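Local coordinates for Lmo0741 protein (Listeria monocytogenes, PDB 4R1H) that probably binds DNA as a winged helix-turn-helix transcriptional regulator of the GntR family, at residues H18-E23 against R54-L59; K14-Y19 against R39-K44. One frame throughout, in Å; residues are numbered along the deposited sequence. Where two conformers were deposited one is given.

Contact 1 (H18-E23 against R54-L59); sequences HYIHTE and RAYAEL
Ile20 and His21, neighbours on helix 12-25, receive the two methyl branches of Leu59 from helix 49-61. The side chains of Leu59 and Ile20 meet at a slant: in the conformer described, one of two modelled for Ile20, Leu59 CD1 lies 3.6 Å from Ile20 CG2 and 3.7 Å from Ile20 CD1, and one methyl thus lies against both branches of the isoleucine. With chi1 at -67°, Ile20 has CG1 beside the backbone N and CG2 beside the carbonyl carbon, and the extended CG1 arm carries CD1 on to Tyr56. Here Ile20 stands nearly perpendicular to the Tyr56 side chain, and Ile20 CD1 comes to the ring edge, close to the ring plane, 3.6 Å from Tyr56 CE1. Tyr56 leaves its helix pointing away from helix 12-25, and it is the ring that returns to the contact; its OH is hydrogen-bonded to Leu36 O, which fixes the far end of the ring.

The two helices belong to the winged helix-turn-helix domain of the GntR family: 12-25 is its first helix, and 49-61 is the second helix of the helix-turn-helix, expected by analogy with relatives to be the one that reads DNA. Their short segments run 10.9 Å apart at closest approach and cross at -55°, a spacing bridged by side chains.

The His21 and Leu59 side chains lie alongside one another, running in opposite senses. Leu59 CD2 approaches the imidazole obliquely, 3.5 Å from His21 NE2 and 3.6 Å from His21 CD2. Leu85 and Ile89 of helix 79-103 also touch this histidine, placing it where the DNA-binding domain meets the long helix that follows the wing. Ile20 instead looks inward, with Leu41 of helix 38-45 as a further neighbour.

Contact 2 (K14-Y19 against R39-K44); sequences KQIVHY and RELATK
Ile16 and Leu41 make the apolar contact between segments 14-19 and 39-44, pointing toward each other from backbones whose CA atoms, Ile16 CA and Leu41 CA, are 9.8 Å apart. The methyls that meet, Ile16 CG2 and Leu41 CD2, are 4.4 Å apart in the conformer described, one of two modelled for Ile16, a loose touch for two buried side chains. Leu41 has CG anti to its own N (chi1 -168°), which extends the side chain toward helix 12-25, with CD2 leading. Other residues pack around this pair: Leu45 and Val47 on Ile16, Leu36 and Tyr56 on Leu41.

Helix 38-45 is the first helix of the helix-turn-helix in this GntR-type winged domain, and the contact sets it against helix 12-25, the helix that opens the domain. The short connection after residue 45 leads into helix 49-61, whose Ala55 also lies against Ile16.

The second kind of contact is between a polar tip and an aliphatic chain. In Tyr19, CG stands opposite the backbone N about the first torsion (chi1 170°), which directs the phenol toward helix 38-45. Lys44 runs roughly square to Tyr19, and the phenol oxygen Tyr19 OH lies 3.4 Å from the methylene Lys44 CE. The lysine is extended through most of its length and bends only at its last torsion (chi4 78°), turning NZ off the line of the chain just beyond the methylene that meets the phenol. Leu45 adds an apolar neighbour to Tyr19.

Both contacts use helix 12-25: in contact 1 Ile20 and His21 face helix 49-61, in contact 2 Ile16 and Tyr19 face helix 38-45, and Ile20 and Ile16 each also touch the other helix. Contact 1 is the more central, buried and almost wholly apolar, apart from a histidine at the side next to helix 79-103. Contact 2 lies farther out, grading from a buried aliphatic pair to an exposed lysine. With centres about 7 Å apart, their buried sides join: Tyr56 OH packs on Leu41 CD2, and Ala55 CA on Val17 CG2. The salt bridge between Lys14 NZ and Glu58 OE1 adds a charged link between helices 12-25 and 49-61.

Contact 1 (H18-E23 against R54-L59)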
loop_
_atom_site.group_PDB
_atom_site.type_symbol
_atom_site.label_atom_id
_atom_site.label_comp_id
_atom_site.label_asym_id
_atom_site.label_seq_id
_atom_site.Cartn_x
_atom_site.Cartn_y
_atom_site.Cartn_z
ATOM N N HIS A 18 1.799 5.229 13.411
ATOM C CA HIS A 18 0.613 5.324 12.494
ATOM C C HIS A 18 -0.678 5.039 13.211
ATOM O O HIS A 18 -1.666 5.733 12.959
ATOM C CB HIS A 18 0.715 4.362 11.300
ATOM C CG HIS A 18 -0.388 4.564 10.315
ATOM N ND1 HIS A 18 -0.452 5.690 9.526
ATOM C CD2 HIS A 18 -1.470 3.811 10.001
ATOM C CE1 HIS A 18 -1.524 5.613 8.744
ATOM N NE2 HIS A 18 -2.146 4.478 9.010
ATOM N N TYR A 19 -0.681 4.080 14.126
ATOM C CA TYR A 19 -1.817 3.767 14.947
ATOM C C TYR A 19 -2.267 4.971 15.759
ATOM O O TYR A 19 -3.434 5.313 15.757
ATOM C CB TYR A 19 -1.473 2.618 15.886
ATOM C CG TYR A 19 -2.493 2.366 16.957
ATOM C CD1 TYR A 19 -3.583 1.505 16.728
ATOM C CD2 TYR A 19 -2.386 2.974 18.207
ATOM C CE1 TYR A 19 -4.516 1.285 17.711
ATOM C CE2 TYR A 19 -3.332 2.770 19.197
ATOM C CZ TYR A 19 -4.395 1.918 18.939
ATOM O OH TYR A 19 -5.320 1.702 19.952
ATOM N N ILE A 20 -1.319 5.653 16.398
ATOM C CA ILE A 20 -1.621 6.879 17.165
ATOM C C ILE A 20 -2.124 7.979 16.253
ATOM O O ILE A 20 -3.093 8.660 16.588
ATOM C CB ILE A 20 -0.397 7.347 17.970
ATOM C CG1 ILE A 20 -0.139 6.294 19.059
ATOM C CG2 ILE A 20 -0.588 8.751 18.496
ATOM C CD1 ILE A 20 1.264 6.280 19.607
ATOM N N HIS A 21 -1.457 8.179 15.105
ATOM C CA HIS A 21 -1.881 9.162 14.150
ATOM C C HIS A 21 -3.333 8.907 13.801
ATOM O O HIS A 21 -4.142 9.864 13.668
ATOM C CB HIS A 21 -1.082 9.098 12.844
ATOM C CG HIS A 21 0.278 9.698 12.924
ATOM N ND1 HIS A 21 1.206 9.535 11.920
ATOM C CD2 HIS A 21 0.859 10.499 13.853
ATOM C CE1 HIS A 21 2.304 10.224 12.209
ATOM N NE2 HIS A 21 2.120 10.794 13.394
ATOM N N THR A 22 -3.691 7.630 13.559
ATOM C CA THR A 22 -5.097 7.273 13.257
ATOM C C THR A 22 -6.102 7.696 14.334
ATOM O O THR A 22 -7.188 8.275 14.039
ATOM C CB THR A 22 -5.154 5.744 12.928
ATOM O OG1 THR A 22 -4.396 5.605 11.684
ATOM C CG2 THR A 22 -6.483 5.299 12.711
ATOM N N GLU A 23 -5.781 7.392 15.580
ATOM C CA GLU A 23 -6.605 7.828 16.739
ATOM C C GLU A 23 -6.740 9.342 16.838
ATOM O O GLU A 23 -7.803 9.808 17.143
ATOM C CB GLU A 23 -6.070 7.283 18.052
ATOM C CG GLU A 23 -6.021 5.765 18.087
ATOM C CD GLU A 23 -7.401 5.123 18.035
ATOM O OE1 GLU A 23 -7.934 4.809 19.116
ATOM O OE2 GLU A 23 -7.964 4.917 16.934
ATOM N N ARG A 54 9.862 4.947 21.698
ATOM C CA ARG A 54 10.438 5.514 20.473
ATOM C C ARG A 54 9.339 6.221 19.678
ATOM O O ARG A 54 9.581 7.331 19.116
ATOM C CB ARG A 54 11.142 4.509 19.535
ATOM C CG ARG A 54 11.937 5.287 18.495
ATOM C CD ARG A 54 12.782 4.507 17.589
ATOM N NE ARG A 54 13.613 5.365 16.718
ATOM C CZ ARG A 54 14.664 4.912 16.000
ATOM N NH1 ARG A 54 15.014 3.610 15.958
ATOM N NH2 ARG A 54 15.379 5.765 15.272
ATOM N N ALA A 55 8.162 5.608 19.645
ATOM C CA ALA A 55 7.009 6.196 18.911
ATOM C C ALA A 55 6.598 7.561 19.548
ATOM O O ALA A 55 6.429 8.562 18.834
ATOM C CB ALA A 55 5.820 5.255 18.953
ATOM N N TYR A 56 6.505 7.586 20.880
ATOM C CA TYR A 56 6.223 8.830 21.606
ATOM C C TYR A 56 7.303 9.884 21.346
ATOM O O TYR A 56 6.986 11.047 21.117
ATOM C CB TYR A 56 6.014 8.552 23.076
ATOM C CG TYR A 56 4.655 8.031 23.451
ATOM C CD1 TYR A 56 3.691 7.735 22.491
ATOM C CD2 TYR A 56 4.286 7.907 24.798
ATOM C CE1 TYR A 56 2.401 7.355 22.877
ATOM C CE2 TYR A 56 3.018 7.539 25.194
ATOM C CZ TYR A 56 2.055 7.263 24.230
ATOM O OH TYR A 56 0.797 6.872 24.650
ATOM N N ALA A 57 8.587 9.502 21.314
ATOM C CA ALA A 57 9.633 10.443 20.928
ATOM C C ALA A 57 9.475 11.068 19.577
ATOM O O ALA A 57 9.623 12.278 19.427
ATOM C CB ALA A 57 11.027 9.803 21.020
ATOM N N GLU A 58 9.122 10.269 18.576
ATOM C CA GLU A 58 8.930 10.762 17.265
ATOM C C GLU A 58 7.712 11.714 17.240
ATOM O O GLU A 58 7.779 12.791 16.643
ATOM C CB GLU A 58 8.737 9.628 16.257
ATOM C CG GLU A 58 8.472 10.171 14.859
ATOM C CD GLU A 58 8.527 9.129 13.780
ATOM O OE1 GLU A 58 9.579 8.439 13.751
ATOM O OE2 GLU A 58 7.573 9.110 12.968
ATOM N N LEU A 59 6.676 11.334 17.936
ATOM C CA LEU A 59 5.475 12.214 18.026
ATOM C C LEU A 59 5.786 13.574 18.715
ATOM O O LEU A 59 5.217 14.669 18.365
ATOM C CB LEU A 59 4.383 11.434 18.736
ATOM C CG LEU A 59 3.737 10.311 17.946
ATOM C CD1 LEU A 59 2.915 9.519 18.885
ATOM C CD2 LEU A 59 2.916 10.828 16.774
#

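Contact 2 (K14-Y19 against R39-K44)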
loop_
_atom_site.group_PDB
_atom_site.type_symbol
_atom_site.label_atom_id
_atom_site.label_comp_id
_atom_site.label_asym_id
_atom_site.label_seq_id
_atom_site.Cartn_x
_atom_site.Cartn_y
_atom_site.Cartn_z
ATOM N N LYS A 14 7.251 2.575 13.885
ATOM C CA LYS A 14 6.597 3.424 12.886
ATOM C C LYS A 14 5.127 2.991 12.753
ATOM O O LYS A 14 4.280 3.808 12.449
ATOM C CB LYS A 14 7.278 3.306 11.534
ATOM C CG LYS A 14 8.597 4.049 11.470
ATOM C CD LYS A 14 8.399 5.567 11.404
ATOM C CE LYS A 14 9.606 6.216 10.697
ATOM N NZ LYS A 14 9.678 7.693 10.923
ATOM N N GLN A 15 4.841 1.701 12.938
ATOM C CA GLN A 15 3.468 1.242 12.926
ATOM C C GLN A 15 2.642 1.757 14.107
ATOM O O GLN A 15 1.420 2.051 13.974
ATOM C CB GLN A 15 3.379 -0.270 12.871
ATOM C CG GLN A 15 3.949 -0.780 11.576
ATOM C CD GLN A 15 3.948 -2.281 11.513
ATOM O OE1 GLN A 15 2.883 -2.879 11.370
ATOM N NE2 GLN A 15 5.144 -2.910 11.599
ATOM N N ILE A 16 3.303 1.884 15.239
ATOM C CA ILE A 16 2.692 2.450 16.411
ATOM C C ILE A 16 2.473 3.934 16.179
ATOM O O ILE A 16 1.436 4.467 16.598
ATOM C CB ILE A 16 3.515 2.245 17.702
ATOM C CG1 ILE A 16 3.852 0.753 17.973
ATOM C CG2 ILE A 16 2.787 2.851 18.913
ATOM C CD1 ILE A 16 2.746 -0.090 18.571
ATOM N N VAL A 17 3.456 4.628 15.591
ATOM C CA VAL A 17 3.218 6.017 15.241
ATOM C C VAL A 17 1.941 6.124 14.381
ATOM O O VAL A 17 1.095 6.999 14.625
ATOM C CB VAL A 17 4.413 6.618 14.544
ATOM C CG1 VAL A 17 4.120 7.978 13.992
ATOM C CG2 VAL A 17 5.552 6.728 15.569
ATOM N N HIS A 18 1.799 5.229 13.411
ATOM C CA HIS A 18 0.613 5.324 12.494
ATOM C C HIS A 18 -0.678 5.039 13.211
ATOM O O HIS A 18 -1.666 5.733 12.959
ATOM C CB HIS A 18 0.715 4.362 11.300
ATOM C CG HIS A 18 -0.388 4.564 10.315
ATOM N ND1 HIS A 18 -0.452 5.690 9.526
ATOM C CD2 HIS A 18 -1.470 3.811 10.001
ATOM C CE1 HIS A 18 -1.524 5.613 8.744
ATOM N NE2 HIS A 18 -2.146 4.478 9.010
ATOM N N TYR A 19 -0.681 4.080 14.126
ATOM C CA TYR A 19 -1.817 3.767 14.947
ATOM C C TYR A 19 -2.267 4.971 15.759
ATOM O O TYR A 19 -3.434 5.313 15.757
ATOM C CB TYR A 19 -1.473 2.618 15.886
ATOM C CG TYR A 19 -2.493 2.366 16.957
ATOM C CD1 TYR A 19 -3.583 1.505 16.728
ATOM C CD2 TYR A 19 -2.386 2.974 18.207
ATOM C CE1 TYR A 19 -4.516 1.285 17.711
ATOM C CE2 TYR A 19 -3.332 2.770 19.197
ATOM C CZ TYR A 19 -4.395 1.918 18.939
ATOM O OH TYR A 19 -5.320 1.702 19.952
ATOM N N ARG A 39 3.605 2.654 29.580
ATOM C CA ARG A 39 3.214 1.352 30.112
ATOM C C ARG A 39 1.801 0.880 29.718
ATOM O O ARG A 39 1.611 -0.267 29.256
ATOM C CB ARG A 39 3.317 1.389 31.643
ATOM C CG ARG A 39 2.894 0.089 32.302
ATOM C CD ARG A 39 4.025 -0.916 32.211
ATOM N NE ARG A 39 5.129 -0.495 33.077
ATOM C CZ ARG A 39 6.284 -1.143 33.206
ATOM N NH1 ARG A 39 6.514 -2.256 32.508
ATOM N NH2 ARG A 39 7.215 -0.671 34.035
ATOM N N GLU A 40 0.825 1.771 29.894
ATOM C CA GLU A 40 -0.585 1.535 29.468
ATOM C C GLU A 40 -0.666 1.181 28.009
ATOM O O GLU A 40 -1.308 0.225 27.608
ATOM C CB GLU A 40 -1.458 2.782 29.749
ATOM C CG GLU A 40 -1.631 3.077 31.244
ATOM C CD GLU A 40 -2.311 4.416 31.579
ATOM O OE1 GLU A 40 -2.023 5.454 30.954
ATOM O OE2 GLU A 40 -3.143 4.436 32.521
ATOM N N LEU A 41 0.002 1.958 27.170
ATOM C CA LEU A 41 -0.095 1.685 25.753
ATOM C C LEU A 41 0.589 0.373 25.380
ATOM O O LEU A 41 0.104 -0.335 24.499
ATOM C CB LEU A 41 0.471 2.846 24.895
ATOM C CG LEU A 41 0.129 2.747 23.430
ATOM C CD1 LEU A 41 -1.390 2.706 23.292
ATOM C CD2 LEU A 41 0.710 3.921 22.624
ATOM N N ALA A 42 1.770 0.123 25.942
ATOM C CA ALA A 42 2.534 -1.125 25.650
ATOM C C ALA A 42 1.676 -2.360 25.935
ATOM O O ALA A 42 1.705 -3.342 25.186
ATOM C CB ALA A 42 3.775 -1.157 26.520
ATOM N N THR A 43 0.901 -2.277 27.012
ATOM C CA THR A 43 -0.003 -3.377 27.428
ATOM C C THR A 43 -1.132 -3.529 26.446
ATOM O O THR A 43 -1.379 -4.621 25.921
ATOM C CB THR A 43 -0.618 -3.063 28.791
ATOM O OG1 THR A 43 0.429 -2.856 29.737
ATOM C CG2 THR A 43 -1.567 -4.168 29.263
ATOM N N LYS A 44 -1.778 -2.403 26.138
ATOM C CA LYS A 44 -2.918 -2.407 25.241
ATOM C C LYS A 44 -2.537 -2.950 23.883
ATOM O O LYS A 44 -3.278 -3.759 23.306
ATOM C CB LYS A 44 -3.477 -0.982 25.096
ATOM C CG LYS A 44 -4.779 -0.910 24.334
ATOM C CD LYS A 44 -5.303 0.518 24.274
ATOM C CE LYS A 44 -6.218 0.707 23.075
ATOM N NZ LYS A 44 -7.570 0.145 23.294
#